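Local coordinates for cytochrome c, mono-and diheme variant (Methylophaga aminisulfidivorans MP, PDB 7C90), which probably carries electrons on a covalently bound heme c, as a cytochrome cL of the methanol oxidation system in a marine methylotroph, at residues 60-65 with 119-124; 69-74 with 115-120; 154-159 with 177-182. One frame throughout, in Å; residues are numbered along the deposited sequence.

Interaction 1: 60-65 with 119-124. With HEC (heme c), chain E.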
loop_
_atom_site.group_PDB
_atom_site.type_symbol
_atom_site.label_atom_id
_atom_site.label_comp_id
_atom_site.label_asym_id
_atom_site.label_seq_id
_atom_site.Cartn_x
_atom_site.Cartn_y
_atom_site.Cartn_z
ATOM N N GLU A 60 17.909 11.547 -25.958
ATOM C CA GLU A 60 17.655 12.590 -26.997
ATOM C C GLU A 60 16.620 12.032 -27.989
ATOM O O GLU A 60 15.634 12.747 -28.322
ATOM C CB GLU A 60 18.966 13.052 -27.642
ATOM C CG GLU A 60 18.774 14.086 -28.746
ATOM C CD GLU A 60 20.029 14.413 -29.551
ATOM O OE1 GLU A 60 21.114 14.513 -28.942
ATOM O OE2 GLU A 60 19.921 14.553 -30.796
ATOM N N HIS A 61 16.779 10.779 -28.402
ATOM C CA HIS A 61 15.840 10.100 -29.337
ATOM C C HIS A 61 14.424 10.101 -28.726
ATOM O O HIS A 61 13.438 10.414 -29.443
ATOM C CB HIS A 61 16.298 8.680 -29.661
ATOM C CG HIS A 61 15.468 8.042 -30.727
ATOM N ND1 HIS A 61 15.466 8.505 -32.027
ATOM C CD2 HIS A 61 14.590 7.015 -30.691
ATOM C CE1 HIS A 61 14.654 7.774 -32.752
ATOM N NE2 HIS A 61 14.107 6.849 -31.960
ATOM N N PHE A 62 14.333 9.793 -27.432
ATOM C CA PHE A 62 13.036 9.629 -26.743
ATOM C C PHE A 62 12.344 10.985 -26.681
ATOM O O PHE A 62 11.135 11.030 -26.995
ATOM C CB PHE A 62 13.172 8.987 -25.361
ATOM C CG PHE A 62 11.840 8.864 -24.663
ATOM C CD1 PHE A 62 10.961 7.854 -25.013
ATOM C CD2 PHE A 62 11.424 9.812 -23.749
ATOM C CE1 PHE A 62 9.724 7.742 -24.400
ATOM C CE2 PHE A 62 10.168 9.717 -23.154
ATOM C CZ PHE A 62 9.326 8.679 -23.479
ATOM N N LEU A 63 13.071 12.041 -26.308
ATOM C CA LEU A 63 12.474 13.391 -26.134
ATOM C C LEU A 63 11.895 13.864 -27.474
ATOM O O LEU A 63 10.921 14.640 -27.431
ATOM C CB LEU A 63 13.498 14.390 -25.585
ATOM C CG LEU A 63 14.030 14.082 -24.187
ATOM C CD1 LEU A 63 14.909 15.209 -23.680
ATOM C CD2 LEU A 63 12.888 13.806 -23.234
ATOM N N ASN A 64 12.427 13.377 -28.599
ATOM C CA ASN A 64 12.024 13.813 -29.965
ATOM C C ASN A 64 10.882 12.961 -30.516
ATOM O O ASN A 64 10.132 13.496 -31.323
ATOM C CB ASN A 64 13.194 13.758 -30.950
ATOM C CG ASN A 64 14.183 14.885 -30.738
ATOM O OD1 ASN A 64 13.788 16.042 -30.581
ATOM N ND2 ASN A 64 15.466 14.558 -30.726
ATOM N N THR A 65 10.808 11.671 -30.164
ATOM C CA THR A 65 9.970 10.676 -30.889
ATOM C C THR A 65 9.058 9.879 -29.958
ATOM O O THR A 65 8.149 9.200 -30.483
ATOM C CB THR A 65 10.830 9.661 -31.655
ATOM O OG1 THR A 65 11.524 8.831 -30.711
ATOM C CG2 THR A 65 11.804 10.337 -32.596
ATOM N N GLY A 119 3.561 7.315 -22.687
ATOM C CA GLY A 119 2.733 7.306 -21.468
ATOM C C GLY A 119 3.473 6.695 -20.283
ATOM O O GLY A 119 3.423 7.269 -19.195
ATOM N N LEU A 120 4.152 5.570 -20.485
ATOM C CA LEU A 120 4.895 4.851 -19.422
ATOM C C LEU A 120 5.941 5.784 -18.830
ATOM O O LEU A 120 6.048 5.821 -17.591
ATOM C CB LEU A 120 5.557 3.599 -20.000
ATOM C CG LEU A 120 6.286 2.706 -18.999
ATOM C CD1 LEU A 120 5.403 2.322 -17.831
ATOM C CD2 LEU A 120 6.815 1.468 -19.711
ATOM N N PHE A 121 6.721 6.463 -19.673
ATOM C CA PHE A 121 7.744 7.422 -19.194
ATOM C C PHE A 121 7.012 8.491 -18.344
ATOM O O PHE A 121 7.424 8.749 -17.209
ATOM C CB PHE A 121 8.524 8.032 -20.354
ATOM C CG PHE A 121 9.547 9.030 -19.903
ATOM C CD1 PHE A 121 9.203 10.367 -19.719
ATOM C CD2 PHE A 121 10.843 8.639 -19.636
ATOM C CE1 PHE A 121 10.136 11.281 -19.252
ATOM C CE2 PHE A 121 11.781 9.565 -19.192
ATOM C CZ PHE A 121 11.423 10.876 -19.003
ATOM N N GLU A 122 5.882 9.022 -18.820
ATOM C CA GLU A 122 5.151 10.096 -18.074
ATOM C C GLU A 122 4.777 9.580 -16.696
ATOM O O GLU A 122 4.935 10.344 -15.750
ATOM C CB GLU A 122 3.908 10.597 -18.811
ATOM C CG GLU A 122 4.281 11.316 -20.085
ATOM C CD GLU A 122 3.175 11.424 -21.127
ATOM O OE1 GLU A 122 2.236 10.586 -21.103
ATOM O OE2 GLU A 122 3.267 12.336 -21.979
ATOM N N THR A 123 4.292 8.344 -16.594
ATOM C CA THR A 123 3.777 7.799 -15.322
ATOM C C THR A 123 4.980 7.691 -14.372
ATOM O O THR A 123 4.876 8.071 -13.198
ATOM C CB THR A 123 3.009 6.495 -15.552
ATOM O OG1 THR A 123 1.841 6.743 -16.327
ATOM C CG2 THR A 123 2.636 5.812 -14.254
ATOM N N ILE A 124 6.106 7.201 -14.852
ATOM C CA ILE A 124 7.308 7.013 -13.997
ATOM C C ILE A 124 7.871 8.388 -13.645
ATOM O O ILE A 124 8.126 8.651 -12.425
ATOM C CB ILE A 124 8.353 6.110 -14.673
ATOM C CG1 ILE A 124 7.763 4.719 -14.930
ATOM C CG2 ILE A 124 9.607 6.039 -13.819
ATOM C CD1 ILE A 124 8.591 3.852 -15.884
HETATM FE FE HEC E . 4.503 2.377 -9.338
HETATM C CHA HEC E . 1.277 2.684 -10.505
HETATM C CHB HEC E . 5.616 1.919 -12.475
HETATM C CHC HEC E . 7.722 2.603 -8.167
HETATM C CHD HEC E . 3.323 2.132 -6.150
HETATM N NA HEC E . 3.576 2.366 -11.164
HETATM C C1A HEC E . 2.301 2.459 -11.478
HETATM C C2A HEC E . 1.992 2.399 -12.922
HETATM C C3A HEC E . 3.304 2.213 -13.517
HETATM C C4A HEC E . 4.186 2.133 -12.331
HETATM C CMA HEC E . 3.723 2.014 -14.932
HETATM C CAA HEC E . 0.685 2.534 -13.608
HETATM C CBA HEC E . 0.377 1.117 -14.063
HETATM C CGA HEC E . -0.863 1.056 -14.892
HETATM O O1A HEC E . -1.250 2.082 -15.482
HETATM O O2A HEC E . -1.495 -0.032 -14.877
HETATM N NB HEC E . 6.351 2.275 -10.202
HETATM C C1B HEC E . 6.622 2.021 -11.453
HETATM C C2B HEC E . 8.060 1.916 -11.777
HETATM C C3B HEC E . 8.689 2.159 -10.483
HETATM C C4B HEC E . 7.551 2.369 -9.600
HETATM C CMB HEC E . 8.680 1.628 -13.114
HETATM C CAB HEC E . 10.187 2.191 -10.170
HETATM C CBB HEC E . 10.847 3.377 -10.781
HETATM N NC HEC E . 5.358 2.359 -7.490
HETATM C C1C HEC E . 6.662 2.511 -7.216
HETATM C C2C HEC E . 7.017 2.481 -5.786
HETATM C C3C HEC E . 5.684 2.342 -5.188
HETATM C C4C HEC E . 4.751 2.270 -6.303
HETATM C CMC HEC E . 8.394 2.591 -5.228
HETATM C CAC HEC E . 5.477 2.171 -3.705
HETATM C CBC HEC E . 6.092 3.260 -2.871
HETATM N ND HEC E . 2.617 2.373 -8.491
HETATM C C1D HEC E . 2.323 2.256 -7.209
HETATM C C2D HEC E . 0.911 2.349 -6.891
HETATM C C3D HEC E . 0.281 2.522 -8.178
HETATM C C4D HEC E . 1.444 2.548 -9.068
HETATM C CMD HEC E . 0.305 2.302 -5.541
HETATM C CAD HEC E . -1.137 2.760 -8.499
HETATM C CBD HEC E . -1.218 4.288 -8.630
HETATM C CGD HEC E . -2.390 4.840 -9.422
HETATM O O1D HEC E . -3.360 4.102 -9.670
HETATM O O2D HEC E . -2.400 6.046 -9.789
#
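Over one face of the Phe121 ring lies the outer end of the Phe62 ring, its CE2 and CZ: CE2 of Phe62 sits 3.4 Å from CG of Phe121, nearer the rim of that ring than its centre. The two rings meet obliquely, their planes 45° apart and their centroids separated by 4.8 Å. The closest touch is Phe62 CZ to Phe121 CB at 3.3 Å, where the end of one ring presses on the base of the other side chain. Both phenylalanines turn CG away from their own backbone N (chi1 178° in Phe62, 179° in Phe121), and this sends each ring out from its helix into the space between helices 57-65 and 117-126.

Beyond Phe62, Ile144 of helix 141-153 and Leu47 also touch Phe121, and the ring of Tyr125 meets it nearly parallel. The other side of helix 117-126 belongs to the heme c pocket of this cytochrome c fold. There Leu120 CD1 lies 3.4 Å from the heme methyl CMA, Ile124 CD1 lies 3.6 Å from CMB, and Thr123 CG2 packs on pyrrole carbon C2A at 3.7 Å. Thr123 OG1 is hydrogen-bonded to Asn114 and Thr39, leaving its methyl for the heme.

No hydrogen bond joins the two helices here. The buried contact between them is wholly hydrocarbon, held by van der Waals contact between the two side chains and the exclusion of water, with no polar group to fix its register.

Interaction 2: 69-74 with 115-120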
loop_
_atom_site.group_PDB
_atom_site.type_symbol
_atom_site.label_atom_id
_atom_site.label_comp_id
_atom_site.label_asym_id
_atom_site.label_seq_id
_atom_site.Cartn_x
_atom_site.Cartn_y
_atom_site.Cartn_z
ATOM N N LEU A 69 14.765 3.433 -27.531
ATOM C CA LEU A 69 15.773 2.650 -28.281
ATOM C C LEU A 69 16.210 1.451 -27.455
ATOM O O LEU A 69 16.744 0.528 -28.060
ATOM C CB LEU A 69 17.016 3.497 -28.571
ATOM C CG LEU A 69 16.867 4.580 -29.627
ATOM C CD1 LEU A 69 18.228 5.182 -29.950
ATOM C CD2 LEU A 69 16.170 4.044 -30.870
ATOM N N TYR A 70 16.084 1.488 -26.126
ATOM C CA TYR A 70 16.625 0.386 -25.288
ATOM C C TYR A 70 15.716 -0.841 -25.341
ATOM O O TYR A 70 16.206 -1.857 -24.861
ATOM C CB TYR A 70 16.878 0.788 -23.835
ATOM C CG TYR A 70 17.953 1.821 -23.613
ATOM C CD1 TYR A 70 19.192 1.771 -24.257
ATOM C CD2 TYR A 70 17.731 2.856 -22.726
ATOM C CE1 TYR A 70 20.169 2.729 -24.017
ATOM C CE2 TYR A 70 18.694 3.810 -22.461
ATOM C CZ TYR A 70 19.921 3.747 -23.104
ATOM O OH TYR A 70 20.841 4.711 -22.816
ATOM N N ASN A 71 14.503 -0.779 -25.916
ATOM C CA ASN A 71 13.591 -1.950 -25.962
ATOM C C ASN A 71 14.265 -3.177 -26.605
ATOM O O ASN A 71 13.829 -4.302 -26.288
ATOM C CB ASN A 71 12.259 -1.634 -26.649
ATOM C CG ASN A 71 11.376 -0.761 -25.782
ATOM O OD1 ASN A 71 11.613 -0.658 -24.577
ATOM N ND2 ASN A 71 10.384 -0.116 -26.381
ATOM N N THR A 72 15.237 -2.998 -27.502
ATOM C CA THR A 72 15.840 -4.100 -28.310
ATOM C C THR A 72 17.257 -4.412 -27.811
ATOM O O THR A 72 17.910 -5.276 -28.405
ATOM C CB THR A 72 15.811 -3.759 -29.809
ATOM O OG1 THR A 72 16.336 -2.448 -30.018
ATOM C CG2 THR A 72 14.419 -3.778 -30.394
ATOM N N ASP A 73 17.716 -3.756 -26.743
ATOM C CA ASP A 73 19.151 -3.742 -26.356
ATOM C C ASP A 73 19.307 -4.615 -25.107
ATOM O O ASP A 73 18.879 -4.187 -24.026
ATOM C CB ASP A 73 19.654 -2.296 -26.238
ATOM C CG ASP A 73 21.040 -2.152 -25.622
ATOM O OD1 ASP A 73 21.570 -3.164 -25.101
ATOM O OD2 ASP A 73 21.579 -1.016 -25.650
ATOM N N ASP A 74 19.904 -5.800 -25.263
ATOM C CA ASP A 74 19.988 -6.837 -24.206
ATOM C C ASP A 74 20.806 -6.330 -23.019
ATOM O O ASP A 74 20.413 -6.629 -21.876
ATOM C CB ASP A 74 20.510 -8.160 -24.769
ATOM C CG ASP A 74 19.369 -9.062 -25.219
ATOM O OD1 ASP A 74 18.470 -8.566 -25.946
ATOM O OD2 ASP A 74 19.356 -10.234 -24.798
ATOM N N ALA A 115 0.333 1.603 -22.082
ATOM C CA ALA A 115 0.592 0.588 -23.138
ATOM C C ALA A 115 1.601 1.122 -24.167
ATOM O O ALA A 115 2.164 0.296 -24.944
ATOM C CB ALA A 115 -0.692 0.178 -23.806
ATOM N N ASN A 116 1.858 2.434 -24.188
ATOM C CA ASN A 116 2.870 3.010 -25.110
ATOM C C ASN A 116 3.997 3.637 -24.276
ATOM O O ASN A 116 3.799 3.890 -23.064
ATOM C CB ASN A 116 2.183 3.914 -26.139
ATOM C CG ASN A 116 1.668 5.215 -25.567
ATOM O OD1 ASN A 116 2.435 6.041 -25.059
ATOM N ND2 ASN A 116 0.360 5.399 -25.648
ATOM N N ASP A 117 5.169 3.845 -24.886
ATOM C CA ASP A 117 6.384 4.250 -24.144
ATOM C C ASP A 117 6.292 5.730 -23.724
ATOM O O ASP A 117 6.831 6.059 -22.635
ATOM C CB ASP A 117 7.653 3.878 -24.913
ATOM C CG ASP A 117 7.974 2.385 -24.814
ATOM O OD1 ASP A 117 7.489 1.724 -23.851
ATOM O OD2 ASP A 117 8.692 1.899 -25.707
ATOM N N LYS A 118 5.614 6.593 -24.475
ATOM C CA LYS A 118 5.472 8.016 -24.061
ATOM C C LYS A 118 4.667 8.058 -22.761
ATOM O O LYS A 118 5.067 8.749 -21.835
ATOM C CB LYS A 118 4.791 8.855 -25.138
ATOM C CG LYS A 118 4.481 10.297 -24.733
ATOM C CD LYS A 118 4.187 11.162 -25.934
ATOM C CE LYS A 118 3.865 12.603 -25.605
ATOM N NZ LYS A 118 2.626 12.719 -24.807
ATOM N N GLY A 119 3.561 7.315 -22.687
ATOM C CA GLY A 119 2.733 7.306 -21.468
ATOM C C GLY A 119 3.473 6.695 -20.283
ATOM O O GLY A 119 3.423 7.269 -19.195
ATOM N N LEU A 120 4.152 5.570 -20.485
ATOM C CA LEU A 120 4.895 4.851 -19.422
ATOM C C LEU A 120 5.941 5.784 -18.830
ATOM O O LEU A 120 6.048 5.821 -17.591
ATOM C CB LEU A 120 5.557 3.599 -20.000
ATOM C CG LEU A 120 6.286 2.706 -18.999
ATOM C CD1 LEU A 120 5.403 2.322 -17.831
ATOM C CD2 LEU A 120 6.815 1.468 -19.711
#
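A single polar bridge, Asn71 to Asp117, ties the loop between helices 57-65 and 74-87 to the first turn of helix 117-126 in this cytochrome c fold. The two side chains reach out from opposite directions, across backbones whose nearest CA atoms, those of Asn71 and Asp117, are 9.7 Å apart. Asn71 ND2 donates to Asp117 OD2 at 2.7 Å, with an N-H...O angle of 152°. The carboxylate oxygen lies almost in the amide plane of Asn71 and receives the bond on its syn lone pair, although the two flat groups are strongly twisted against each other. In Asp117, CG stands opposite the carbonyl carbon (chi1 -77°), which carries the carboxylate toward the loop.

Its other oxygen, OD1, forms a salt bridge with Arg152 of helix 141-153, so each oxygen of this buried carboxylate has a partner. The arginine probably helps to keep the group ionised. Trp164 touches both Asn71 and Asp117.

Just before the helix, Asn116 is the N-cap: its OD1 accepts from Gly119 N at 2.9 Å in a nearly straight bond, with the donor tilted 29° from the side-chain carbonyl plane.

Interaction 3: 154-159 with 177-182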
loop_
_atom_site.group_PDB
_atom_site.type_symbol
_atom_site.label_atom_id
_atom_site.label_comp_id
_atom_site.label_asym_id
_atom_site.label_seq_id
_atom_site.Cartn_x
_atom_site.Cartn_y
_atom_site.Cartn_z
ATOM N N VAL A 154 9.708 -8.288 -19.968
ATOM C CA VAL A 154 9.125 -9.361 -19.103
ATOM C C VAL A 154 7.632 -9.483 -19.370
ATOM O O VAL A 154 7.025 -10.324 -18.749
ATOM C CB VAL A 154 9.435 -9.154 -17.616
ATOM C CG1 VAL A 154 10.910 -9.362 -17.370
ATOM C CG2 VAL A 154 8.980 -7.795 -17.077
ATOM N N TYR A 155 7.099 -8.716 -20.325
ATOM C CA TYR A 155 5.661 -8.715 -20.702
ATOM C C TYR A 155 5.195 -10.119 -21.070
ATOM O O TYR A 155 5.883 -10.764 -21.890
ATOM C CB TYR A 155 5.459 -7.857 -21.946
ATOM C CG TYR A 155 4.046 -7.633 -22.402
ATOM C CD1 TYR A 155 3.141 -6.891 -21.655
ATOM C CD2 TYR A 155 3.650 -8.063 -23.656
ATOM C CE1 TYR A 155 1.855 -6.654 -22.113
ATOM C CE2 TYR A 155 2.378 -7.810 -24.138
ATOM C CZ TYR A 155 1.490 -7.074 -23.386
ATOM O OH TYR A 155 0.254 -6.805 -23.900
ATOM N N TRP A 156 4.022 -10.501 -20.563
ATOM C CA TRP A 156 3.386 -11.835 -20.725
ATOM C C TRP A 156 1.966 -11.651 -21.245
ATOM O O TRP A 156 1.218 -12.612 -21.218
ATOM C CB TRP A 156 3.410 -12.634 -19.403
ATOM C CG TRP A 156 2.668 -12.012 -18.260
ATOM C CD1 TRP A 156 1.317 -11.929 -18.098
ATOM C CD2 TRP A 156 3.247 -11.340 -17.131
ATOM N NE1 TRP A 156 1.017 -11.263 -16.940
ATOM C CE2 TRP A 156 2.183 -10.889 -16.328
ATOM C CE3 TRP A 156 4.554 -11.058 -16.735
ATOM C CZ2 TRP A 156 2.393 -10.194 -15.139
ATOM C CZ3 TRP A 156 4.763 -10.355 -15.573
ATOM C CH2 TRP A 156 3.692 -9.934 -14.787
ATOM N N GLY A 157 1.589 -10.431 -21.630
ATOM C CA GLY A 157 0.270 -10.150 -22.210
ATOM C C GLY A 157 0.239 -10.432 -23.711
ATOM O O GLY A 157 1.193 -11.017 -24.235
ATOM N N SER A 158 -0.826 -10.020 -24.370
ATOM C CA SER A 158 -1.081 -10.278 -25.807
ATOM C C SER A 158 -0.319 -9.254 -26.656
ATOM O O SER A 158 -0.179 -8.096 -26.218
ATOM C CB SER A 158 -2.553 -10.241 -26.089
ATOM O OG SER A 158 -3.004 -8.897 -26.151
ATOM N N ALA A 159 0.150 -9.667 -27.831
ATOM C CA ALA A 159 0.873 -8.805 -28.796
ATOM C C ALA A 159 -0.064 -7.701 -29.287
ATOM O O ALA A 159 0.418 -6.610 -29.616
ATOM C CB ALA A 159 1.371 -9.636 -29.953
ATOM N N GLU A 177 7.310 -15.480 -19.660
ATOM C CA GLU A 177 6.823 -16.381 -18.579
ATOM C C GLU A 177 5.932 -15.557 -17.651
ATOM O O GLU A 177 6.409 -14.512 -17.146
ATOM C CB GLU A 177 7.993 -16.970 -17.776
ATOM C CG GLU A 177 9.088 -17.631 -18.621
ATOM C CD GLU A 177 10.000 -16.693 -19.406
ATOM O OE1 GLU A 177 9.792 -15.454 -19.334
ATOM O OE2 GLU A 177 10.908 -17.201 -20.104
ATOM N N VAL A 178 4.680 -15.975 -17.483
ATOM C CA VAL A 178 3.771 -15.451 -16.430
ATOM C C VAL A 178 4.396 -15.752 -15.067
ATOM O O VAL A 178 4.930 -16.839 -14.842
ATOM C CB VAL A 178 2.364 -16.054 -16.542
ATOM C CG1 VAL A 178 1.492 -15.615 -15.384
ATOM C CG2 VAL A 178 1.711 -15.702 -17.871
ATOM N N PRO A 179 4.416 -14.782 -14.126
ATOM C CA PRO A 179 4.729 -15.089 -12.734
ATOM C C PRO A 179 3.554 -15.855 -12.107
ATOM O O PRO A 179 2.409 -15.556 -12.424
ATOM C CB PRO A 179 4.963 -13.713 -12.090
ATOM C CG PRO A 179 5.141 -12.778 -13.266
ATOM C CD PRO A 179 4.240 -13.343 -14.343
ATOM N N GLU A 180 3.890 -16.840 -11.269
ATOM C CA GLU A 180 2.966 -17.638 -10.413
ATOM C C GLU A 180 1.944 -16.710 -9.741
ATOM O O GLU A 180 0.723 -16.961 -9.880
ATOM C CB GLU A 180 3.758 -18.397 -9.340
ATOM C CG GLU A 180 5.062 -19.017 -9.833
ATOM C CD GLU A 180 6.266 -18.083 -9.824
ATOM O OE1 GLU A 180 6.672 -17.614 -10.919
ATOM O OE2 GLU A 180 6.793 -17.819 -8.722
ATOM N N ASP A 181 2.432 -15.644 -9.089
ATOM C CA ASP A 181 1.664 -14.807 -8.126
ATOM C C ASP A 181 0.649 -13.920 -8.858
ATOM O O ASP A 181 -0.190 -13.317 -8.159
ATOM C CB ASP A 181 2.582 -13.948 -7.253
ATOM C CG ASP A 181 3.950 -14.557 -7.003
ATOM O OD1 ASP A 181 4.590 -14.987 -7.995
ATOM O OD2 ASP A 181 4.364 -14.600 -5.826
ATOM N N PHE A 182 0.697 -13.841 -10.195
ATOM C CA PHE A 182 -0.271 -13.056 -11.009
ATOM C C PHE A 182 -1.652 -13.745 -11.050
ATOM O O PHE A 182 -2.657 -13.051 -11.358
ATOM C CB PHE A 182 0.267 -12.799 -12.422
ATOM C CG PHE A 182 -0.652 -11.935 -13.249
ATOM C CD1 PHE A 182 -0.771 -10.578 -12.985
ATOM C CD2 PHE A 182 -1.444 -12.486 -14.243
ATOM C CE1 PHE A 182 -1.624 -9.782 -13.734
ATOM C CE2 PHE A 182 -2.309 -11.695 -14.984
ATOM C CZ PHE A 182 -2.392 -10.337 -14.735
HETATM O O HOH W 1 8.008 -12.352 -17.283
#
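Pro179 packs hard against one face of the Trp156 indole, whereas Val178 and Glu177 beside it lie at the exposed margin. Pro179 CD stands 3.2 Å from the centroid of the six-membered ring, close to the ring normal, in a CH-pi contact; CG follows at 3.4 Å from Trp156 CZ3. Phe182 meets the same indole differently: the Trp156 edge points at the face of Phe182 in a T-shaped pair, planes 62° apart, with Trp156 CZ2 3.8 Å from Phe182 CD1. Trp156 CG sits between its own backbone N and carbonyl carbon (chi1 62°), the crowded position, and this turns the indole toward 177-182.

The contact fastens the C-terminal tail to the loop following helix 141-153 of the cytochrome c fold. An alanine in place of Trp156 would probably leave Pro179 CD and the face of Phe182 without their shared partner and open a gap between loop and tail. Trp156 NE1, buried here, has no hydrogen-bonding partner in the model; it faces the Phe182 ring.

On the looser side, Val178 CG2 reaches Trp156 CD1 at 3.8 Å. At the other end of the indole, past CE3, a water donates to both Val154 O and Glu177 O, each 2.7 Å from the water oxygen, bridging the two backbones.

In the fold
Interactions 1 and 2 meet on helix 117-126, sharing Gly119 and Leu120, with centres about 9 Å apart. They touch directly: Phe62 CZ lies 3.7 Å from Asp117 O, and His61 CD2 lies 3.4 Å from Leu69 CD2. Between them they join helix 57-65 and the loop after it to the helix that supplies Leu120, Thr123 and Ile124 to the heme pocket. Interaction 3 is separate, its centre about 24 Å from that of interaction 1 and about 17 Å from that of interaction 2. Its Phe182 side chain is about 7 Å, between nearest atoms, from a heme c other than the one lined by those residues, and Phe182 O is hydrogen-bonded to Arg129 of the second subunit.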